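Local structure of Serine/threonine-protein acetyltransferase HopZ1a (Pseudomonas syringae pv. syringae, 5KLP) at residues S104-I109 against A127-H132; Y272-P277 against N295-N300; Y74-R79 against L330-R335. The protein acetylates serine, threonine and lysine residues of host proteins from acetyl-CoA, with inositol hexakisphosphate as cofactor, and so disrupts host microtubules and immunity. The protein carries 10 engineered substitutions. All blocks are in the same frame, centred on the assembly; numbering follows the deposited sequence.

Contact 1: S104-I109 against A127-H132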
loop_
_atom_site.group_PDB
_atom_site.type_symbol
_atom_site.label_atom_id
_atom_site.label_comp_id
_atom_site.label_asym_id
_atom_site.label_seq_id
_atom_site.Cartn_x
_atom_site.Cartn_y
_atom_site.Cartn_z
ATOM N N SER A 104 -10.252 14.852 10.306
ATOM C CA SER A 104 -10.815 13.664 10.924
ATOM C C SER A 104 -10.461 12.403 10.143
ATOM O O SER A 104 -10.450 11.317 10.706
ATOM C CB SER A 104 -12.332 13.806 11.061
ATOM O OG SER A 104 -12.988 13.560 9.822
ATOM N N ALA A 105 -10.238 12.545 8.838
ATOM C CA ALA A 105 -9.821 11.420 8.006
ATOM C C ALA A 105 -8.506 11.749 7.289
ATOM O O ALA A 105 -8.426 12.743 6.567
ATOM C CB ALA A 105 -10.906 11.065 6.994
ATOM N N PHE A 106 -7.476 10.925 7.467
ATOM C CA PHE A 106 -6.258 11.124 6.686
ATOM C C PHE A 106 -5.518 9.818 6.449
ATOM O O PHE A 106 -5.835 8.784 7.049
ATOM C CB PHE A 106 -5.343 12.164 7.356
ATOM C CG PHE A 106 -4.722 11.720 8.657
ATOM C CD1 PHE A 106 -3.482 11.092 8.673
ATOM C CD2 PHE A 106 -5.353 11.971 9.867
ATOM C CE1 PHE A 106 -2.894 10.694 9.869
ATOM C CE2 PHE A 106 -4.769 11.580 11.062
ATOM C CZ PHE A 106 -3.532 10.941 11.063
ATOM N N ARG A 107 -4.543 9.871 5.549
ATOM C CA ARG A 107 -3.760 8.695 5.213
ATOM C C ARG A 107 -2.291 9.020 5.455
ATOM O O ARG A 107 -1.874 10.178 5.344
ATOM C CB ARG A 107 -3.957 8.278 3.744
ATOM C CG ARG A 107 -5.348 8.521 3.110
ATOM C CD ARG A 107 -6.440 7.939 3.916
ATOM N NE ARG A 107 -7.747 7.801 3.262
ATOM C CZ ARG A 107 -8.559 8.792 2.895
ATOM N NH1 ARG A 107 -8.210 10.064 3.018
ATOM N NH2 ARG A 107 -9.735 8.497 2.364
ATOM N N ALA A 108 -1.509 8.002 5.794
ATOM C CA ALA A 108 -0.105 8.202 6.106
ATOM C C ALA A 108 0.739 7.087 5.492
ATOM O O ALA A 108 0.350 5.918 5.540
ATOM C CB ALA A 108 0.101 8.252 7.614
ATOM N N ILE A 109 1.887 7.454 4.926
ATOM C CA ILE A 109 2.874 6.487 4.468
ATOM C C ILE A 109 4.145 6.668 5.280
ATOM O O ILE A 109 4.624 7.785 5.462
ATOM C CB ILE A 109 3.176 6.652 2.971
ATOM C CG1 ILE A 109 1.899 6.447 2.151
ATOM C CG2 ILE A 109 4.287 5.686 2.517
ATOM C CD1 ILE A 109 2.044 6.792 0.678
ATOM N N ALA A 127 -1.127 3.824 6.324
ATOM C CA ALA A 127 -2.144 3.817 7.372
ATOM C C ALA A 127 -3.280 4.756 7.014
ATOM O O ALA A 127 -3.054 5.917 6.664
ATOM C CB ALA A 127 -1.549 4.196 8.728
ATOM N N ASP A 128 -4.495 4.222 7.096
ATOM C CA ASP A 128 -5.725 4.968 6.875
ATOM C C ASP A 128 -6.376 5.250 8.237
ATOM O O ASP A 128 -6.670 4.325 8.987
ATOM C CB ASP A 128 -6.662 4.167 5.964
ATOM C CG ASP A 128 -7.936 4.924 5.615
ATOM O OD1 ASP A 128 -8.884 4.927 6.424
ATOM O OD2 ASP A 128 -7.993 5.514 4.521
ATOM N N VAL A 129 -6.583 6.524 8.560
ATOM C CA VAL A 129 -6.913 6.920 9.923
ATOM C C VAL A 129 -8.249 7.653 10.008
ATOM O O VAL A 129 -8.603 8.396 9.101
ATOM C CB VAL A 129 -5.790 7.836 10.514
ATOM C CG1 VAL A 129 -6.147 8.341 11.925
ATOM C CG2 VAL A 129 -4.446 7.109 10.515
ATOM N N ARG A 130 -8.991 7.415 11.088
ATOM C CA ARG A 130 -10.116 8.266 11.464
ATOM C C ARG A 130 -9.971 8.773 12.891
ATOM O O ARG A 130 -9.693 7.994 13.808
ATOM C CB ARG A 130 -11.459 7.541 11.341
ATOM C CG ARG A 130 -11.800 7.080 9.958
ATOM C CD ARG A 130 -12.073 8.221 8.978
ATOM N NE ARG A 130 -12.486 7.646 7.702
ATOM C CZ ARG A 130 -11.646 7.116 6.817
ATOM N NH1 ARG A 130 -10.334 7.118 7.047
ATOM N NH2 ARG A 130 -12.116 6.588 5.697
ATOM N N LEU A 131 -10.132 10.080 13.066
ATOM C CA LEU A 131 -10.246 10.670 14.396
ATOM C C LEU A 131 -11.703 10.628 14.795
ATOM O O LEU A 131 -12.577 10.689 13.932
ATOM C CB LEU A 131 -9.720 12.104 14.421
ATOM C CG LEU A 131 -8.264 12.250 13.977
ATOM C CD1 LEU A 131 -7.848 13.720 13.961
ATOM C CD2 LEU A 131 -7.318 11.413 14.828
ATOM N N HIS A 132 -11.974 10.492 16.091
ATOM C CA HIS A 132 -13.344 10.328 16.563
ATOM C C HIS A 132 -13.659 11.262 17.733
ATOM O O HIS A 132 -12.781 11.592 18.534
ATOM C CB HIS A 132 -13.586 8.871 16.976
ATOM C CG HIS A 132 -13.452 7.897 15.846
ATOM N ND1 HIS A 132 -14.322 7.869 14.776
ATOM C CD2 HIS A 132 -12.529 6.939 15.604
ATOM C CE1 HIS A 132 -13.944 6.929 13.928
ATOM N NE2 HIS A 132 -12.860 6.348 14.406
HETATM O O HOH W 1 -10.361 5.603 3.420
#

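Contact 2: Y272-P277 against N295-N300. Engineered in segment 272-277: Tyr272 (natural residue Gln). With IHP (inositol hexakisphosphate), chain D.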
loop_
_atom_site.group_PDB
_atom_site.type_symbol
_atom_site.label_atom_id
_atom_site.label_comp_id
_atom_site.label_asym_id
_atom_site.label_seq_id
_atom_site.Cartn_x
_atom_site.Cartn_y
_atom_site.Cartn_z
ATOM N N TYR A 272 -5.928 -17.631 -8.251
ATOM C CA TYR A 272 -6.613 -18.172 -7.073
ATOM C C TYR A 272 -7.588 -17.175 -6.431
ATOM O O TYR A 272 -8.626 -17.570 -5.903
ATOM C CB TYR A 272 -5.595 -18.666 -6.036
ATOM C CG TYR A 272 -4.785 -19.836 -6.562
ATOM C CD1 TYR A 272 -5.395 -21.045 -6.838
ATOM C CD2 TYR A 272 -3.423 -19.718 -6.805
ATOM C CE1 TYR A 272 -4.678 -22.112 -7.349
ATOM C CE2 TYR A 272 -2.691 -20.783 -7.315
ATOM C CZ TYR A 272 -3.327 -21.978 -7.579
ATOM O OH TYR A 272 -2.616 -23.042 -8.079
ATOM N N LEU A 273 -7.260 -15.892 -6.473
ATOM C CA LEU A 273 -8.162 -14.881 -5.935
ATOM C C LEU A 273 -9.493 -14.886 -6.693
ATOM O O LEU A 273 -10.557 -14.785 -6.088
ATOM C CB LEU A 273 -7.509 -13.499 -5.994
ATOM C CG LEU A 273 -6.370 -13.322 -4.983
ATOM C CD1 LEU A 273 -5.795 -11.933 -5.072
ATOM C CD2 LEU A 273 -6.900 -13.590 -3.595
HETATM N N MSE A 274 -9.425 -15.017 -8.017
HETATM C CA MSE A 274 -10.634 -15.067 -8.845
HETATM C C MSE A 274 -11.455 -16.333 -8.650
HETATM O O MSE A 274 -12.604 -16.407 -9.080
HETATM C CB MSE A 274 -10.279 -14.941 -10.323
HETATM C CG MSE A 274 -9.801 -13.565 -10.723
HETATM SE SE MSE A 274 -9.890 -13.365 -12.671
HETATM C CE MSE A 274 -11.840 -13.333 -12.874
ATOM N N LYS A 275 -10.862 -17.329 -8.004
ATOM C CA LYS A 275 -11.537 -18.602 -7.767
ATOM C C LYS A 275 -12.338 -18.575 -6.478
ATOM O O LYS A 275 -13.116 -19.480 -6.206
ATOM C CB LYS A 275 -10.510 -19.737 -7.722
ATOM C CG LYS A 275 -9.933 -20.099 -9.077
ATOM C CD LYS A 275 -9.420 -21.540 -9.123
ATOM C CE LYS A 275 -10.143 -22.463 -8.154
ATOM N NZ LYS A 275 -9.570 -23.839 -8.188
ATOM N N ARG A 276 -12.138 -17.534 -5.679
ATOM C CA ARG A 276 -12.828 -17.415 -4.403
ATOM C C ARG A 276 -14.339 -17.391 -4.616
ATOM O O ARG A 276 -14.843 -16.662 -5.466
ATOM C CB ARG A 276 -12.350 -16.169 -3.643
ATOM C CG ARG A 276 -10.862 -16.231 -3.265
ATOM C CD ARG A 276 -10.322 -14.895 -2.731
ATOM N NE ARG A 276 -10.664 -14.707 -1.325
ATOM C CZ ARG A 276 -11.683 -13.963 -0.916
ATOM N NH1 ARG A 276 -12.437 -13.341 -1.818
ATOM N NH2 ARG A 276 -11.954 -13.845 0.381
ATOM N N PRO A 277 -15.059 -18.221 -3.851
ATOM C CA PRO A 277 -16.513 -18.409 -3.917
ATOM C C PRO A 277 -17.303 -17.109 -3.819
ATOM O O PRO A 277 -18.341 -16.990 -4.471
ATOM C CB PRO A 277 -16.806 -19.306 -2.713
ATOM C CG PRO A 277 -15.552 -20.067 -2.513
ATOM C CD PRO A 277 -14.434 -19.117 -2.866
ATOM N N ASN A 295 -10.425 -8.170 -16.177
ATOM C CA ASN A 295 -10.403 -8.696 -14.820
ATOM C C ASN A 295 -8.966 -8.826 -14.328
ATOM O O ASN A 295 -8.021 -8.547 -15.062
ATOM C CB ASN A 295 -11.152 -10.038 -14.723
ATOM C CG ASN A 295 -10.527 -11.145 -15.566
ATOM O OD1 ASN A 295 -9.308 -11.261 -15.676
ATOM N ND2 ASN A 295 -11.380 -11.984 -16.149
ATOM N N LEU A 296 -8.816 -9.264 -13.085
ATOM C CA LEU A 296 -7.515 -9.329 -12.435
ATOM C C LEU A 296 -6.498 -10.193 -13.196
ATOM O O LEU A 296 -5.340 -9.814 -13.342
ATOM C CB LEU A 296 -7.703 -9.854 -11.015
ATOM C CG LEU A 296 -6.806 -9.380 -9.887
ATOM C CD1 LEU A 296 -6.659 -7.855 -9.882
ATOM C CD2 LEU A 296 -7.400 -9.886 -8.575
ATOM N N VAL A 297 -6.915 -11.362 -13.671
ATOM C CA VAL A 297 -5.978 -12.200 -14.411
ATOM C C VAL A 297 -5.587 -11.565 -15.758
ATOM O O VAL A 297 -4.422 -11.585 -16.147
ATOM C CB VAL A 297 -6.547 -13.607 -14.628
ATOM C CG1 VAL A 297 -5.753 -14.338 -15.688
ATOM C CG2 VAL A 297 -6.519 -14.382 -13.297
ATOM N N GLN A 298 -6.552 -10.973 -16.449
ATOM C CA GLN A 298 -6.266 -10.346 -17.733
ATOM C C GLN A 298 -5.318 -9.173 -17.553
ATOM O O GLN A 298 -4.417 -8.960 -18.363
ATOM C CB GLN A 298 -7.555 -9.885 -18.410
ATOM C CG GLN A 298 -8.437 -11.043 -18.888
ATOM C CD GLN A 298 -9.816 -10.581 -19.282
ATOM O OE1 GLN A 298 -10.358 -9.641 -18.700
ATOM N NE2 GLN A 298 -10.390 -11.224 -20.290
ATOM N N ARG A 299 -5.515 -8.416 -16.478
ATOM C CA ARG A 299 -4.638 -7.294 -16.202
ATOM C C ARG A 299 -3.220 -7.779 -15.952
ATOM O O ARG A 299 -2.264 -7.262 -16.550
ATOM C CB ARG A 299 -5.132 -6.478 -15.003
ATOM C CG ARG A 299 -4.187 -5.339 -14.713
ATOM C CD ARG A 299 -4.556 -4.488 -13.510
ATOM N NE ARG A 299 -3.505 -3.488 -13.369
ATOM C CZ ARG A 299 -3.493 -2.313 -13.994
ATOM N NH1 ARG A 299 -4.500 -1.950 -14.778
ATOM N NH2 ARG A 299 -2.464 -1.491 -13.820
ATOM N N ASN A 300 -3.095 -8.796 -15.102
ATOM C CA ASN A 300 -1.797 -9.356 -14.767
ATOM C C ASN A 300 -1.052 -9.798 -16.016
ATOM O O ASN A 300 0.137 -9.503 -16.177
ATOM C CB ASN A 300 -1.951 -10.541 -13.807
ATOM C CG ASN A 300 -0.618 -11.015 -13.250
ATOM O OD1 ASN A 300 0.153 -11.682 -13.942
ATOM N ND2 ASN A 300 -0.336 -10.667 -11.996
HETATM C C1 IHP D . -6.063 6.406 -13.249
HETATM C C2 IHP D . -5.333 5.288 -12.375
HETATM C C3 IHP D . -4.790 3.943 -12.991
HETATM C C4 IHP D . -5.136 3.753 -14.541
HETATM C C5 IHP D . -6.282 4.559 -15.124
HETATM C C6 IHP D . -5.965 6.007 -14.775
HETATM O O11 IHP D . -7.278 6.658 -12.837
HETATM P P1 IHP D . -7.993 8.098 -12.303
HETATM O O21 IHP D . -8.932 7.808 -11.134
HETATM O O31 IHP D . -8.814 8.720 -13.437
HETATM O O41 IHP D . -7.011 9.159 -11.835
HETATM O O12 IHP D . -5.964 5.045 -11.176
HETATM P P2 IHP D . -5.118 5.428 -9.773
HETATM O O22 IHP D . -4.781 6.934 -9.764
HETATM O O32 IHP D . -5.854 5.084 -8.473
HETATM O O42 IHP D . -3.751 4.703 -9.809
HETATM O O13 IHP D . -5.294 3.008 -12.288
HETATM P P3 IHP D . -4.704 1.781 -11.296
HETATM O O23 IHP D . -3.862 2.167 -10.079
HETATM O O33 IHP D . -6.095 1.359 -10.828
HETATM O O43 IHP D . -4.005 0.652 -12.048
HETATM O O14 IHP D . -5.287 2.460 -14.863
HETATM P P4 IHP D . -4.108 1.572 -15.533
HETATM O O24 IHP D . -3.086 1.114 -14.490
HETATM O O34 IHP D . -4.665 0.343 -16.281
HETATM O O44 IHP D . -3.338 2.397 -16.580
HETATM O O15 IHP D . -7.522 4.127 -14.845
HETATM P P5 IHP D . -8.575 3.473 -16.018
HETATM O O25 IHP D . -7.817 3.158 -17.312
HETATM O O35 IHP D . -9.208 2.147 -15.512
HETATM O O45 IHP D . -9.716 4.430 -16.376
HETATM O O16 IHP D . -6.688 6.837 -15.524
HETATM P P6 IHP D . -6.169 8.282 -16.087
HETATM O O26 IHP D . -4.691 8.205 -16.463
HETATM O O36 IHP D . -6.972 8.722 -17.325
HETATM O O46 IHP D . -6.346 9.374 -15.027
#

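Contact 3: Y74-R79 against L330-R335. With IHP (inositol hexakisphosphate), chain D.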
loop_
_atom_site.group_PDB
_atom_site.type_symbol
_atom_site.label_atom_id
_atom_site.label_comp_id
_atom_site.label_asym_id
_atom_site.label_seq_id
_atom_site.Cartn_x
_atom_site.Cartn_y
_atom_site.Cartn_z
ATOM N N TYR A 74 2.214 15.403 -2.623
ATOM C CA TYR A 74 1.773 16.781 -2.821
ATOM C C TYR A 74 0.863 16.895 -4.064
ATOM O O TYR A 74 -0.155 17.584 -4.045
ATOM C CB TYR A 74 2.989 17.704 -2.922
ATOM C CG TYR A 74 2.646 19.163 -3.046
ATOM C CD1 TYR A 74 2.205 19.875 -1.937
ATOM C CD2 TYR A 74 2.801 19.843 -4.242
ATOM C CE1 TYR A 74 1.900 21.217 -2.024
ATOM C CE2 TYR A 74 2.506 21.192 -4.337
ATOM C CZ TYR A 74 2.056 21.868 -3.225
ATOM O OH TYR A 74 1.752 23.200 -3.315
ATOM N N ILE A 75 1.254 16.239 -5.153
ATOM C CA ILE A 75 0.477 16.265 -6.393
ATOM C C ILE A 75 -0.863 15.523 -6.239
ATOM O O ILE A 75 -1.923 16.000 -6.644
ATOM C CB ILE A 75 1.257 15.580 -7.552
ATOM C CG1 ILE A 75 2.476 16.407 -7.971
ATOM C CG2 ILE A 75 0.341 15.288 -8.722
ATOM C CD1 ILE A 75 2.166 17.797 -8.381
ATOM N N GLU A 76 -0.815 14.365 -5.606
ATOM C CA GLU A 76 -2.019 13.549 -5.489
ATOM C C GLU A 76 -3.036 14.194 -4.545
ATOM O O GLU A 76 -4.241 14.104 -4.771
ATOM C CB GLU A 76 -1.662 12.139 -5.013
ATOM C CG GLU A 76 -0.988 11.238 -6.058
ATOM C CD GLU A 76 -1.850 10.983 -7.309
ATOM O OE1 GLU A 76 -3.044 11.339 -7.321
ATOM O OE2 GLU A 76 -1.340 10.385 -8.278
ATOM N N ASN A 77 -2.554 14.894 -3.520
ATOM C CA ASN A 77 -3.458 15.611 -2.633
ATOM C C ASN A 77 -4.234 16.692 -3.371
ATOM O O ASN A 77 -5.380 16.999 -3.028
ATOM C CB ASN A 77 -2.696 16.230 -1.463
ATOM C CG ASN A 77 -2.499 15.258 -0.323
ATOM O OD1 ASN A 77 -3.280 14.316 -0.155
ATOM N ND2 ASN A 77 -1.462 15.487 0.480
ATOM N N GLN A 78 -3.592 17.268 -4.380
ATOM C CA GLN A 78 -4.217 18.269 -5.226
ATOM C C GLN A 78 -5.160 17.655 -6.240
ATOM O O GLN A 78 -6.233 18.190 -6.460
ATOM C CB GLN A 78 -3.156 19.099 -5.934
ATOM C CG GLN A 78 -2.304 19.848 -4.949
ATOM C CD GLN A 78 -3.120 20.705 -4.005
ATOM O OE1 GLN A 78 -3.214 20.415 -2.812
ATOM N NE2 GLN A 78 -3.723 21.762 -4.537
ATOM N N ARG A 79 -4.753 16.550 -6.865
ATOM C CA ARG A 79 -5.597 15.893 -7.862
ATOM C C ARG A 79 -6.903 15.412 -7.225
ATOM O O ARG A 79 -7.955 15.426 -7.860
ATOM C CB ARG A 79 -4.885 14.689 -8.503
ATOM C CG ARG A 79 -3.628 15.051 -9.291
ATOM C CD ARG A 79 -3.000 13.867 -10.044
ATOM N NE ARG A 79 -3.930 13.215 -10.970
ATOM C CZ ARG A 79 -4.641 12.117 -10.721
ATOM N NH1 ARG A 79 -4.551 11.489 -9.550
ATOM N NH2 ARG A 79 -5.449 11.641 -11.663
ATOM N N LEU A 330 5.537 5.019 -13.232
ATOM C CA LEU A 330 5.612 5.870 -14.415
ATOM C C LEU A 330 4.443 6.863 -14.436
ATOM O O LEU A 330 4.603 8.035 -14.774
ATOM C CB LEU A 330 5.605 5.011 -15.683
ATOM C CG LEU A 330 6.743 3.980 -15.778
ATOM C CD1 LEU A 330 6.668 3.208 -17.086
ATOM C CD2 LEU A 330 8.112 4.643 -15.640
ATOM N N GLN A 331 3.260 6.373 -14.084
ATOM C CA GLN A 331 2.065 7.203 -14.013
ATOM C C GLN A 331 2.221 8.337 -13.001
ATOM O O GLN A 331 1.845 9.486 -13.274
ATOM C CB GLN A 331 0.855 6.344 -13.650
ATOM C CG GLN A 331 -0.349 7.132 -13.207
ATOM C CD GLN A 331 -1.456 6.228 -12.689
ATOM O OE1 GLN A 331 -2.153 5.571 -13.466
ATOM N NE2 GLN A 331 -1.590 6.157 -11.364
ATOM N N GLU A 332 2.784 8.016 -11.837
ATOM C CA GLU A 332 2.945 9.012 -10.781
ATOM C C GLU A 332 3.971 10.089 -11.148
ATOM O O GLU A 332 3.758 11.267 -10.894
ATOM C CB GLU A 332 3.337 8.331 -9.480
ATOM C CG GLU A 332 2.234 7.430 -8.969
ATOM C CD GLU A 332 0.905 8.158 -8.932
ATOM O OE1 GLU A 332 0.708 8.952 -7.981
ATOM O OE2 GLU A 332 0.073 7.950 -9.850
ATOM N N ILE A 333 5.080 9.671 -11.744
ATOM C CA ILE A 333 6.120 10.619 -12.156
ATOM C C ILE A 333 5.567 11.547 -13.227
ATOM O O ILE A 333 5.745 12.775 -13.164
ATOM C CB ILE A 333 7.360 9.872 -12.655
ATOM C CG1 ILE A 333 7.940 9.036 -11.511
ATOM C CG2 ILE A 333 8.401 10.842 -13.214
ATOM C CD1 ILE A 333 9.095 8.167 -11.912
ATOM N N LYS A 334 4.840 10.960 -14.174
ATOM C CA LYS A 334 4.142 11.739 -15.192
ATOM C C LYS A 334 3.203 12.776 -14.555
ATOM O O LYS A 334 3.193 13.940 -14.944
ATOM C CB LYS A 334 3.350 10.813 -16.118
ATOM C CG LYS A 334 2.652 11.514 -17.281
ATOM C CD LYS A 334 1.616 10.589 -17.916
ATOM C CE LYS A 334 0.766 11.314 -18.951
ATOM N NZ LYS A 334 -0.037 10.367 -19.783
ATOM N N ARG A 335 2.428 12.368 -13.562
ATOM C CA ARG A 335 1.543 13.319 -12.902
ATOM C C ARG A 335 2.334 14.462 -12.256
ATOM O O ARG A 335 1.920 15.619 -12.311
ATOM C CB ARG A 335 0.672 12.604 -11.884
ATOM C CG ARG A 335 -0.459 11.831 -12.544
ATOM C CD ARG A 335 -1.190 10.929 -11.540
ATOM N NE ARG A 335 -2.217 10.155 -12.220
ATOM C CZ ARG A 335 -2.980 9.242 -11.628
ATOM N NH1 ARG A 335 -2.845 9.004 -10.330
ATOM N NH2 ARG A 335 -3.882 8.581 -12.339
HETATM C C1 IHP D . -6.063 6.406 -13.249
HETATM C C2 IHP D . -5.333 5.288 -12.375
HETATM C C3 IHP D . -4.790 3.943 -12.991
HETATM C C4 IHP D . -5.136 3.753 -14.541
HETATM C C5 IHP D . -6.282 4.559 -15.124
HETATM C C6 IHP D . -5.965 6.007 -14.775
HETATM O O11 IHP D . -7.278 6.658 -12.837
HETATM P P1 IHP D . -7.993 8.098 -12.303
HETATM O O21 IHP D . -8.932 7.808 -11.134
HETATM O O31 IHP D . -8.814 8.720 -13.437
HETATM O O41 IHP D . -7.011 9.159 -11.835
HETATM O O12 IHP D . -5.964 5.045 -11.176
HETATM P P2 IHP D . -5.118 5.428 -9.773
HETATM O O22 IHP D . -4.781 6.934 -9.764
HETATM O O32 IHP D . -5.854 5.084 -8.473
HETATM O O42 IHP D . -3.751 4.703 -9.809
HETATM O O13 IHP D . -5.294 3.008 -12.288
HETATM P P3 IHP D . -4.704 1.781 -11.296
HETATM O O23 IHP D . -3.862 2.167 -10.079
HETATM O O33 IHP D . -6.095 1.359 -10.828
HETATM O O43 IHP D . -4.005 0.652 -12.048
HETATM O O14 IHP D . -5.287 2.460 -14.863
HETATM P P4 IHP D . -4.108 1.572 -15.533
HETATM O O24 IHP D . -3.086 1.114 -14.490
HETATM O O34 IHP D . -4.665 0.343 -16.281
HETATM O O44 IHP D . -3.338 2.397 -16.580
HETATM O O15 IHP D . -7.522 4.127 -14.845
HETATM P P5 IHP D . -8.575 3.473 -16.018
HETATM O O25 IHP D . -7.817 3.158 -17.312
HETATM O O35 IHP D . -9.208 2.147 -15.512
HETATM O O45 IHP D . -9.716 4.430 -16.376
HETATM O O16 IHP D . -6.688 6.837 -15.524
HETATM P P6 IHP D . -6.169 8.282 -16.087
HETATM O O26 IHP D . -4.691 8.205 -16.463
HETATM O O36 IHP D . -6.972 8.722 -17.325
HETATM O O46 IHP D . -6.346 9.374 -15.027
#

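Contact 1: S104-I109 against A127-H132
Val129 presses its branched end onto one face of the Phe106 ring: CB of Val129 stands 3.9 Å from the centroid of the Phe106 ring and 13° off its normal, a CH-pi contact. The ring leans across to the partner strand because its CG is set between the backbone N and the carbonyl carbon (chi1 69°). Beyond CB, Val129 CG1 comes within 3.6 Å of Phe106 CE2. On the other face of the sheet, Arg107 NE meets Asp128 OD2 at 2.6 Å, but the N-H is bent away (119°), so the salt bridge rests on charge with only a weak hydrogen bond. Arg130 NH1 takes Asp128 OD1 at 2.7 Å, also weakly. Water 1 donates to Asp128 OD2 and accepts from NH2 of both arginines. These pairs belong to neighbouring antiparallel strands, 105-110 and 125-130, of the central mixed sheet of the YopJ acetyltransferase fold, which is related to that of papain-like cysteine proteases. Within the ladder Val129 N reaches Phe106 O at 2.8 Å. Val129 O is gripped twice, by Phe106 N and Arg130 NH1, from opposite faces of its carbonyl plane. Further out, Asp128 OD1 accepts from His211 and Arg130 pairs with Asp208, tying the charged face to helix 204-215, whereas Leu94 and Leu98 of helix 91-98 pack against the Phe106 face.

Contact 2: Y272-P277 against N295-N300
The carboxamide of Asn295 has Met274, a selenomethionine, lying over one of its faces: Met274 SE sits 3.7 Å from Asn295 CG, and the methyl Met274 CE follows on the same face, 3.6 Å from Asn295 ND2. The second flat group, the guanidinium of Arg299, points the other way, to inositol hexakisphosphate. One phosphate (P4) lies at its edge in plane, with Arg299 NH1 bonded to O34 at 2.7 Å (168°) and Arg299 NH2 to O24 at 2.8 Å, and O43 of a second phosphate lies over one face. Across the contact the Met274 and Asn295 side chains run roughly perpendicular. A bend at the last torsion of Met274 (chi3 70°) folds CE back over the amide, while Met274 SE also touches Val297 CG2 at 3.6 Å. Leu273 CD1 and Leu296 CD2 approach more distantly, at 4.4 Å. The amide itself is held by a capping box at the start of helix 296-302: Asn295 OD1 accepts from Gln298 N at 2.9 Å, and Asn295 N donates to Gln298 OE1 at 2.9 Å. Arg299 NH2 is also bonded to Ser324 OG, which would help fix the rotation of the guanidinium. The contact packs helix 267-274, whose Leu267 and Thr268 bind CoA in another structure of this protein, against the short helix whose Arg299 binds one phosphate. No hydrogen bond joins the two segments, so van der Waals contact of the methionine side chain probably carries most of it, with polar bonding spent on the cap and the cofactor.

Contact 3: Y74-R79 against L330-R335
Ile75 and Arg335 mark the nearest backbone approach, their CA atoms 7.2 Å apart, where the segments of two helices pass at an axis distance of 10.5 Å and an angle of 79°. At this spacing long polar side chains do most of the bridging, with Ile75 CG2 resting on the backbone of Arg335. The guanidinium of Arg79 lies flat on that of Arg335, with centres 3.4 Å apart and planes 13° from parallel; Gln331 NE2 lies over the opposite face of Arg335, toward its rim. Glu76, Arg79, Glu332 and Arg335 form a salt-bridge network lining the inositol hexakisphosphate pocket. Glu76 OE2 accepts from Arg335 NH1 at 2.9 Å on its syn side, and Glu76 OE1 accepts from Arg79 NH1 at 2.7 Å through its syn lone pair. Arg335 NH1 also reaches O22 of the ligand at 2.9 Å, and Arg79 NH2 reaches O41 at 2.9 Å. Glu76 OE2 and Glu332 OE1 are only 2.5 Å apart, so one of these acids probably carries a proton. Gln331, its chain extended, bonds O42 and steadies Glu332 OE2 with the same NE2. Leu194 and Ile198 of helix 189-202 pack on the acids, while Leu330 packs on helices 21-36 and 40-53, and Ile333 on helix 40-53.

How the contacts relate
Along the chain, contact 3 opens first and closes last, spanning both others; contact 1 follows its first segment and closes before contact 2 begins. Contacts 1 and 2 lie on opposite sides of the chain's centre, about 30 Å apart between centres, whereas the centre of contact 3 lies about 20 Å from that of contact 1 and about 28 Å from that of contact 2. Helix 189-202, which starts at the active-site Cys189, touches contacts 1 and 3, so it bridges the central sheet and the helical side of the cofactor pocket. Contacts 2 and 3 both bind inositol hexakisphosphate, which thereby links regions distant in sequence, consistent with an allosteric cofactor that organises the enzyme.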